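Local coordinates for protein catechol 2,3-dioxygenase (PDB 3HPY) that probably cleaves catechol-type rings next to the diol with molecular oxygen, as an iron-dependent extradiol dioxygenase that works as a homotetramer, at residues E100-V108 / I118-C126; F110-I118 / L157-I168. One frame throughout, in Å; residues are numbered along the deposited sequence.

Contact 1: residues E100-V108 / I118-C126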
loop_
_atom_site.group_PDB
_atom_site.type_symbol
_atom_site.label_atom_id
_atom_site.label_comp_id
_atom_site.label_asym_id
_atom_site.label_seq_id
_atom_site.Cartn_x
_atom_site.Cartn_y
_atom_site.Cartn_z
ATOM N N GLU C 100 42.577 -5.373 -3.968
ATOM C CA GLU C 100 42.516 -6.140 -2.724
ATOM C C GLU C 100 41.108 -6.708 -2.602
ATOM O O GLU C 100 40.920 -7.845 -2.164
ATOM C CB GLU C 100 42.853 -5.246 -1.523
ATOM C CG GLU C 100 43.306 -6.014 -0.293
ATOM C CD GLU C 100 42.160 -6.686 0.427
ATOM O OE1 GLU C 100 42.414 -7.552 1.289
ATOM O OE2 GLU C 100 40.999 -6.338 0.134
ATOM N N MET C 101 40.130 -5.897 -3.005
ATOM C CA MET C 101 38.719 -6.274 -3.018
ATOM C C MET C 101 38.351 -6.453 -4.491
ATOM O O MET C 101 38.773 -5.667 -5.342
ATOM C CB MET C 101 37.845 -5.171 -2.401
ATOM C CG MET C 101 37.282 -5.499 -1.025
ATOM S SD MET C 101 36.111 -4.243 -0.372
ATOM C CE MET C 101 34.630 -4.639 -1.286
ATOM N N LEU C 102 37.574 -7.488 -4.788
ATOM C CA LEU C 102 37.154 -7.767 -6.158
ATOM C C LEU C 102 36.507 -6.556 -6.827
ATOM O O LEU C 102 35.700 -5.844 -6.219
ATOM C CB LEU C 102 36.169 -8.935 -6.170
ATOM C CG LEU C 102 36.568 -10.214 -6.895
ATOM C CD1 LEU C 102 35.514 -11.274 -6.638
ATOM C CD2 LEU C 102 36.711 -9.947 -8.376
ATOM N N GLU C 103 36.884 -6.336 -8.083
ATOM C CA GLU C 103 36.365 -5.244 -8.898
ATOM C C GLU C 103 36.392 -3.879 -8.223
ATOM O O GLU C 103 35.716 -2.948 -8.668
ATOM C CB GLU C 103 34.942 -5.577 -9.339
ATOM C CG GLU C 103 34.844 -6.927 -10.021
ATOM C CD GLU C 103 35.759 -7.041 -11.228
ATOM O OE1 GLU C 103 35.541 -6.322 -12.225
ATOM O OE2 GLU C 103 36.707 -7.851 -11.178
ATOM N N THR C 104 37.197 -3.757 -7.169
ATOM C CA THR C 104 37.307 -2.508 -6.424
ATOM C C THR C 104 38.648 -1.787 -6.556
ATOM O O THR C 104 39.711 -2.414 -6.684
ATOM C CB THR C 104 37.057 -2.752 -4.938
ATOM O OG1 THR C 104 35.907 -3.592 -4.793
ATOM C CG2 THR C 104 36.822 -1.429 -4.209
ATOM N N GLY C 105 38.578 -0.458 -6.503
ATOM C CA GLY C 105 39.763 0.365 -6.603
ATOM C C GLY C 105 40.359 0.558 -5.231
ATOM O O GLY C 105 39.832 0.063 -4.236
ATOM N N GLU C 106 41.467 1.276 -5.164
ATOM C CA GLU C 106 42.100 1.498 -3.886
ATOM C C GLU C 106 41.169 2.349 -3.038
ATOM O O GLU C 106 40.406 3.158 -3.564
ATOM C CB GLU C 106 43.424 2.201 -4.092
ATOM C CG GLU C 106 43.248 3.525 -4.740
ATOM C CD GLU C 106 44.540 4.288 -4.843
ATOM O OE1 GLU C 106 44.478 5.456 -5.269
ATOM O OE2 GLU C 106 45.610 3.733 -4.504
ATOM N N ARG C 107 41.241 2.150 -1.726
ATOM C CA ARG C 107 40.395 2.869 -0.786
ATOM C C ARG C 107 41.190 3.393 0.405
ATOM O O ARG C 107 42.211 2.820 0.788
ATOM C CB ARG C 107 39.293 1.941 -0.275
ATOM C CG ARG C 107 39.198 0.618 -1.029
ATOM C CD ARG C 107 39.014 -0.539 -0.068
ATOM N NE ARG C 107 39.548 -1.781 -0.618
ATOM C CZ ARG C 107 39.609 -2.934 0.045
ATOM N NH1 ARG C 107 39.161 -3.015 1.296
ATOM N NH2 ARG C 107 40.132 -4.002 -0.543
ATOM N N VAL C 108 40.704 4.478 0.993
ATOM C CA VAL C 108 41.348 5.089 2.147
ATOM C C VAL C 108 40.611 4.598 3.385
ATOM O O VAL C 108 39.400 4.786 3.493
ATOM C CB VAL C 108 41.246 6.623 2.078
ATOM C CG1 VAL C 108 42.093 7.254 3.160
ATOM C CG2 VAL C 108 41.674 7.108 0.707
ATOM N N ILE C 118 36.409 2.847 8.944
ATOM C CA ILE C 118 35.657 3.430 7.841
ATOM C C ILE C 118 36.511 3.409 6.577
ATOM O O ILE C 118 37.731 3.538 6.641
ATOM C CB ILE C 118 35.274 4.888 8.158
ATOM C CG1 ILE C 118 34.619 4.965 9.537
ATOM C CG2 ILE C 118 34.324 5.423 7.098
ATOM C CD1 ILE C 118 33.279 4.273 9.636
ATOM N N GLU C 119 35.867 3.235 5.432
ATOM C CA GLU C 119 36.578 3.205 4.163
ATOM C C GLU C 119 35.988 4.214 3.185
ATOM O O GLU C 119 34.795 4.492 3.219
ATOM C CB GLU C 119 36.512 1.804 3.547
ATOM C CG GLU C 119 37.668 0.889 3.924
ATOM C CD GLU C 119 37.631 -0.418 3.168
ATOM O OE1 GLU C 119 37.079 -0.442 2.046
ATOM O OE2 GLU C 119 38.168 -1.425 3.682
ATOM N N LEU C 120 36.841 4.760 2.326
ATOM C CA LEU C 120 36.431 5.723 1.307
ATOM C C LEU C 120 37.079 5.282 -0.004
ATOM O O LEU C 120 38.289 5.057 -0.055
ATOM C CB LEU C 120 36.916 7.131 1.680
ATOM C CG LEU C 120 35.952 8.127 2.338
ATOM C CD1 LEU C 120 35.108 7.466 3.406
ATOM C CD2 LEU C 120 36.758 9.253 2.925
ATOM N N TYR C 121 36.276 5.126 -1.053
ATOM C CA TYR C 121 36.808 4.725 -2.345
ATOM C C TYR C 121 36.065 5.455 -3.441
ATOM O O TYR C 121 34.936 5.899 -3.243
ATOM C CB TYR C 121 36.647 3.218 -2.567
ATOM C CG TYR C 121 35.203 2.759 -2.668
ATOM C CD1 TYR C 121 34.431 2.561 -1.524
ATOM C CD2 TYR C 121 34.620 2.501 -3.911
ATOM C CE1 TYR C 121 33.108 2.108 -1.613
ATOM C CE2 TYR C 121 33.305 2.052 -4.013
ATOM C CZ TYR C 121 32.557 1.850 -2.861
ATOM O OH TYR C 121 31.275 1.351 -2.968
ATOM N N ALA C 122 36.698 5.562 -4.603
ATOM C CA ALA C 122 36.081 6.241 -5.736
ATOM C C ALA C 122 35.838 5.287 -6.888
ATOM O O ALA C 122 35.125 5.616 -7.837
ATOM C CB ALA C 122 36.968 7.389 -6.199
ATOM N N GLU C 123 36.417 4.097 -6.810
ATOM C CA GLU C 123 36.260 3.148 -7.896
ATOM C C GLU C 123 35.690 1.793 -7.512
ATOM O O GLU C 123 36.010 1.223 -6.466
ATOM C CB GLU C 123 37.598 2.966 -8.620
ATOM C CG GLU C 123 38.104 4.224 -9.320
ATOM C CD GLU C 123 39.462 4.017 -9.980
ATOM O OE1 GLU C 123 39.575 3.102 -10.826
ATOM O OE2 GLU C 123 40.410 4.767 -9.654
ATOM N N LYS C 124 34.826 1.294 -8.388
ATOM C CA LYS C 124 34.176 0.004 -8.228
ATOM C C LYS C 124 33.394 -0.252 -9.504
ATOM O O LYS C 124 32.522 0.533 -9.887
ATOM C CB LYS C 124 33.242 0.009 -7.019
ATOM C CG LYS C 124 32.500 -1.309 -6.828
ATOM C CD LYS C 124 31.732 -1.355 -5.508
ATOM C CE LYS C 124 32.645 -1.629 -4.318
ATOM N NZ LYS C 124 31.851 -1.836 -3.070
ATOM N N THR C 125 33.717 -1.356 -10.160
ATOM C CA THR C 125 33.082 -1.728 -11.413
ATOM C C THR C 125 31.559 -1.648 -11.406
ATOM O O THR C 125 30.905 -2.101 -10.468
ATOM C CB THR C 125 33.501 -3.154 -11.822
ATOM O OG1 THR C 125 34.929 -3.224 -11.895
ATOM C CG2 THR C 125 32.913 -3.520 -13.176
ATOM N N CYS C 126 31.013 -1.059 -12.466
ATOM C CA CYS C 126 29.574 -0.922 -12.647
ATOM C C CYS C 126 29.078 -2.124 -13.435
ATOM O O CYS C 126 29.434 -2.285 -14.605
ATOM C CB CYS C 126 29.250 0.359 -13.426
ATOM S SG CYS C 126 27.528 0.458 -14.023
#
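Glu119 OE2 takes a salt bridge from Arg107 NH1 at 3.0 Å across the hairpin and a second one from Arg109, so one buried carboxylate oxygen is gripped by two arginines. The NH1 bond reaches OE2 on its syn side, and the guanidinium and carboxylate planes are turned 46° against each other. Within 100-108 the other end of the same guanidinium is held as well: Arg107 NH2 meets Glu100 OE2 at 2.6 Å, on the anti side of that carboxylate. With acidic partners at two points of its rim and Met101 SD over one face, the group is fixed in rotation; the two carboxylates probably offset the closeness of Arg107 to Arg109.

The backbones show how a hairpin can carry on beyond its regular strands. Val108 and Leu120 form a hydrogen-bonded antiparallel pair, with Val108 N to Leu120 O at 2.7 Å. Further out, Gly105 N bonds to Glu123 O at 3.1 Å, and Thr125 N meets Glu103 O at 3.0 Å, almost head-on to the carbonyl. A type II turn from Met101 to Thr104 leads into this pairing. Lys124 CG lies opposite its backbone N (chi1 178°), which runs the chain alongside Thr104 and sends NZ on to Ser54 O.

Strand 117-121 is flanked in the sheet by 65-73 and 107-111, and strand 107-111 has 93-96 on its far side, while helix 76-89 packs against Val108.

Contact 2: residues F110-I118 / L157-I168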
loop_
_atom_site.group_PDB
_atom_site.type_symbol
_atom_site.label_atom_id
_atom_site.label_comp_id
_atom_site.label_asym_id
_atom_site.label_seq_id
_atom_site.Cartn_x
_atom_site.Cartn_y
_atom_site.Cartn_z
ATOM N N PHE C 110 40.425 4.399 7.726
ATOM C CA PHE C 110 40.864 5.007 8.970
ATOM C C PHE C 110 39.986 4.497 10.107
ATOM O O PHE C 110 38.945 3.879 9.865
ATOM C CB PHE C 110 40.793 6.534 8.862
ATOM C CG PHE C 110 39.402 7.069 8.651
ATOM C CD1 PHE C 110 38.582 7.370 9.738
ATOM C CD2 PHE C 110 38.911 7.277 7.361
ATOM C CE1 PHE C 110 37.294 7.874 9.544
ATOM C CE2 PHE C 110 37.624 7.779 7.159
ATOM C CZ PHE C 110 36.816 8.078 8.253
ATOM N N GLU C 111 40.412 4.734 11.344
ATOM C CA GLU C 111 39.650 4.278 12.499
ATOM C C GLU C 111 39.058 5.473 13.233
ATOM O O GLU C 111 39.723 6.499 13.419
ATOM C CB GLU C 111 40.547 3.477 13.455
ATOM C CG GLU C 111 39.782 2.714 14.545
ATOM C CD GLU C 111 40.691 2.064 15.582
ATOM O OE1 GLU C 111 41.638 1.343 15.194
ATOM O OE2 GLU C 111 40.448 2.273 16.792
ATOM N N LEU C 112 37.799 5.342 13.636
ATOM C CA LEU C 112 37.114 6.406 14.355
ATOM C C LEU C 112 37.300 6.212 15.854
ATOM O O LEU C 112 37.709 5.139 16.308
ATOM C CB LEU C 112 35.612 6.396 14.031
ATOM C CG LEU C 112 35.095 6.940 12.693
ATOM C CD1 LEU C 112 33.595 6.680 12.608
ATOM C CD2 LEU C 112 35.379 8.434 12.570
ATOM N N PRO C 113 36.999 7.254 16.642
ATOM C CA PRO C 113 37.121 7.212 18.102
ATOM C C PRO C 113 36.239 6.110 18.682
ATOM O O PRO C 113 36.518 5.569 19.759
ATOM C CB PRO C 113 36.642 8.594 18.524
ATOM C CG PRO C 113 37.048 9.448 17.381
ATOM C CD PRO C 113 36.663 8.614 16.187
ATOM N N SER C 114 35.171 5.792 17.954
ATOM C CA SER C 114 34.219 4.767 18.364
ATOM C C SER C 114 34.755 3.363 18.107
ATOM O O SER C 114 34.098 2.369 18.424
ATOM C CB SER C 114 32.897 4.961 17.614
ATOM O OG SER C 114 33.096 4.914 16.206
ATOM N N GLY C 115 35.943 3.289 17.514
ATOM C CA GLY C 115 36.556 2.002 17.245
ATOM C C GLY C 115 36.251 1.381 15.896
ATOM O O GLY C 115 36.909 0.415 15.508
ATOM N N HIS C 116 35.271 1.929 15.174
ATOM C CA HIS C 116 34.887 1.387 13.868
ATOM C C HIS C 116 35.778 1.845 12.731
ATOM O O HIS C 116 36.164 3.011 12.667
ATOM C CB HIS C 116 33.447 1.766 13.528
ATOM C CG HIS C 116 32.490 1.541 14.650
ATOM N ND1 HIS C 116 32.290 2.468 15.649
ATOM C CD2 HIS C 116 31.730 0.468 14.973
ATOM C CE1 HIS C 116 31.449 1.975 16.539
ATOM N NE2 HIS C 116 31.095 0.762 16.153
ATOM N N LEU C 117 36.085 0.919 11.830
ATOM C CA LEU C 117 36.917 1.222 10.675
ATOM C C LEU C 117 36.037 1.715 9.529
ATOM O O LEU C 117 35.046 1.080 9.183
ATOM C CB LEU C 117 37.682 -0.024 10.225
ATOM C CG LEU C 117 38.420 -0.808 11.313
ATOM C CD1 LEU C 117 39.263 -1.893 10.667
ATOM C CD2 LEU C 117 39.291 0.127 12.126
ATOM N N ILE C 118 36.409 2.847 8.944
ATOM C CA ILE C 118 35.657 3.430 7.841
ATOM C C ILE C 118 36.511 3.409 6.577
ATOM O O ILE C 118 37.731 3.538 6.641
ATOM C CB ILE C 118 35.274 4.888 8.158
ATOM C CG1 ILE C 118 34.619 4.965 9.537
ATOM C CG2 ILE C 118 34.324 5.423 7.098
ATOM C CD1 ILE C 118 33.279 4.273 9.636
ATOM N N LEU C 157 26.137 2.129 14.044
ATOM C CA LEU C 157 27.256 1.650 14.838
ATOM C C LEU C 157 27.150 2.066 16.290
ATOM O O LEU C 157 26.584 3.112 16.616
ATOM C CB LEU C 157 28.582 2.178 14.284
ATOM C CG LEU C 157 28.936 1.905 12.824
ATOM C CD1 LEU C 157 28.400 0.543 12.387
ATOM C CD2 LEU C 157 28.371 3.017 11.977
ATOM N N TYR C 158 27.713 1.228 17.154
ATOM C CA TYR C 158 27.741 1.469 18.588
ATOM C C TYR C 158 29.188 1.553 19.035
ATOM O O TYR C 158 29.961 0.625 18.832
ATOM C CB TYR C 158 27.058 0.335 19.340
ATOM C CG TYR C 158 25.618 0.601 19.668
ATOM C CD1 TYR C 158 24.685 0.835 18.660
ATOM C CD2 TYR C 158 25.175 0.594 20.991
ATOM C CE1 TYR C 158 23.340 1.050 18.961
ATOM C CE2 TYR C 158 23.832 0.810 21.302
ATOM C CZ TYR C 158 22.921 1.036 20.281
ATOM O OH TYR C 158 21.592 1.236 20.570
ATOM N N GLY C 159 29.550 2.672 19.640
ATOM C CA GLY C 159 30.910 2.844 20.103
ATOM C C GLY C 159 30.988 4.097 20.941
ATOM O O GLY C 159 30.062 4.908 20.917
ATOM N N PRO C 160 32.076 4.280 21.702
ATOM C CA PRO C 160 32.283 5.452 22.561
ATOM C C PRO C 160 32.644 6.735 21.804
ATOM O O PRO C 160 33.010 6.691 20.624
ATOM C CB PRO C 160 33.408 4.998 23.490
ATOM C CG PRO C 160 34.210 4.073 22.606
ATOM C CD PRO C 160 33.126 3.268 21.922
ATOM N N ASN C 161 32.530 7.868 22.499
ATOM C CA ASN C 161 32.856 9.187 21.957
ATOM C C ASN C 161 32.115 9.504 20.661
ATOM O O ASN C 161 32.731 9.630 19.605
ATOM C CB ASN C 161 34.365 9.294 21.717
ATOM C CG ASN C 161 35.176 8.706 22.855
ATOM O OD1 ASN C 161 35.042 9.120 24.009
ATOM N ND2 ASN C 161 36.018 7.730 22.539
ATOM N N ILE C 162 30.795 9.642 20.748
ATOM C CA ILE C 162 29.971 9.943 19.580
ATOM C C ILE C 162 30.219 11.377 19.117
ATOM O O ILE C 162 30.197 11.668 17.920
ATOM C CB ILE C 162 28.465 9.767 19.906
ATOM C CG1 ILE C 162 28.196 8.335 20.375
ATOM C CG2 ILE C 162 27.625 10.076 18.692
ATOM C CD1 ILE C 162 28.658 7.262 19.403
ATOM N N ALA C 163 30.455 12.270 20.076
ATOM C CA ALA C 163 30.715 13.673 19.766
ATOM C C ALA C 163 31.885 13.795 18.801
ATOM O O ALA C 163 31.779 14.456 17.771
ATOM C CB ALA C 163 31.003 14.450 21.038
ATOM N N GLU C 164 33.003 13.159 19.136
ATOM C CA GLU C 164 34.172 13.212 18.268
ATOM C C GLU C 164 33.852 12.623 16.898
ATOM O O GLU C 164 34.282 13.171 15.874
ATOM C CB GLU C 164 35.353 12.464 18.892
ATOM C CG GLU C 164 35.968 13.139 20.118
ATOM C CD GLU C 164 37.232 12.428 20.599
ATOM O OE1 GLU C 164 37.662 12.674 21.747
ATOM O OE2 GLU C 164 37.798 11.625 19.821
ATOM N N VAL C 165 33.103 11.515 16.868
ATOM C CA VAL C 165 32.741 10.899 15.587
ATOM C C VAL C 165 31.942 11.896 14.755
ATOM O O VAL C 165 32.170 12.040 13.555
ATOM C CB VAL C 165 31.886 9.622 15.760
ATOM C CG1 VAL C 165 31.381 9.140 14.394
ATOM C CG2 VAL C 165 32.710 8.527 16.403
ATOM N N GLN C 166 31.008 12.582 15.404
ATOM C CA GLN C 166 30.194 13.567 14.719
ATOM C C GLN C 166 31.081 14.635 14.067
ATOM O O GLN C 166 30.935 14.926 12.875
ATOM C CB GLN C 166 29.205 14.205 15.701
ATOM C CG GLN C 166 28.477 15.423 15.145
ATOM C CD GLN C 166 27.271 15.835 15.971
ATOM O OE1 GLN C 166 27.239 15.653 17.192
ATOM N NE2 GLN C 166 26.275 16.414 15.307
ATOM N N LYS C 167 32.005 15.198 14.843
ATOM C CA LYS C 167 32.905 16.235 14.348
ATOM C C LYS C 167 33.596 15.826 13.057
ATOM O O LYS C 167 33.643 16.595 12.098
ATOM C CB LYS C 167 33.976 16.575 15.394
ATOM C CG LYS C 167 33.443 17.147 16.695
ATOM C CD LYS C 167 34.576 17.653 17.614
ATOM C CE LYS C 167 35.312 16.525 18.363
ATOM N NZ LYS C 167 36.239 15.710 17.511
ATOM N N ILE C 168 34.142 14.617 13.032
ATOM C CA ILE C 168 34.836 14.145 11.842
ATOM C C ILE C 168 33.870 14.063 10.668
ATOM O O ILE C 168 34.200 14.472 9.548
ATOM C CB ILE C 168 35.451 12.761 12.068
ATOM C CG1 ILE C 168 36.416 12.811 13.251
ATOM C CG2 ILE C 168 36.176 12.301 10.814
ATOM C CD1 ILE C 168 36.867 11.456 13.714
#
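Ser114 and Gly159 bring the two backbones closest, their CA atoms 4.2 Å apart, where the hairpin turn 112-115, a type I beta turn, meets the end of strand 151-159. Beside them Ser114 CA directs a CA-H...O contact to Pro160 O at 3.2 Å, just before the chain enters helix 162-171. The Gly159 backbone passes close to the turn, its CA 3.6 Å from Ser114 O.

His116 lays its ring against strand 151-159. Leu157 CB sits over one face, 3.6 Å from the ring centroid and 16° off its normal, a CH-pi contact, while the backbone around Tyr158 and Gly159 runs past the ring edge. Both ring nitrogens have polar partners: ND1 is hydrogen-bonded to Ser114 OG at 2.6 Å, and NE2 to Lys213 O. Ser114 OG stands between its own backbone N and carbonyl carbon (chi1 58°), which turns it back to His116 and also sets it beside Val165 CG2.

On the helix side the contact is largely apolar. Leu112 forks over two helix residues, CD1 touching Val165 CG1 and CD2 reaching Ile168 CD1 at 3.6 Å. Pro113 CD packs against the same Ile168 CD1 at 3.8 Å, and Pro113 CG lies against the Glu164 side chain, with OE2 at 3.4 Å.

The chemistry thus divides in two: bonds at both imidazole nitrogens, to Ser114 within the turn and to Lys213 on the neighbouring strand 213-220, probably fix the ring's rotation while strand 151-159 supplies the CH-pi contact, whereas the helix is held mainly by nonpolar fit, which specifies shape more than direction.

In the fold
The two contacts illustrate how one beta hairpin can serve two purposes. Both use strands 107-111 and 117-121 and share Ile118, with centres about 21 Å apart. Contact 1 lies within the sheet of the N-terminal VOC-family region; it is mostly buried, though its outer loops reach the surface, and it relies on backbone bonds and a charged network. Contact 2, only partly buried, uses the turn end of the hairpin to join that region to the glyoxalase-family region, through nonpolar packing and one imidazole. It approaches the iron site: the side chains of Tyr158 and the iron ligand His216 are about 7 Å apart, against about 11 Å for those of Ile118 and His154 in contact 1.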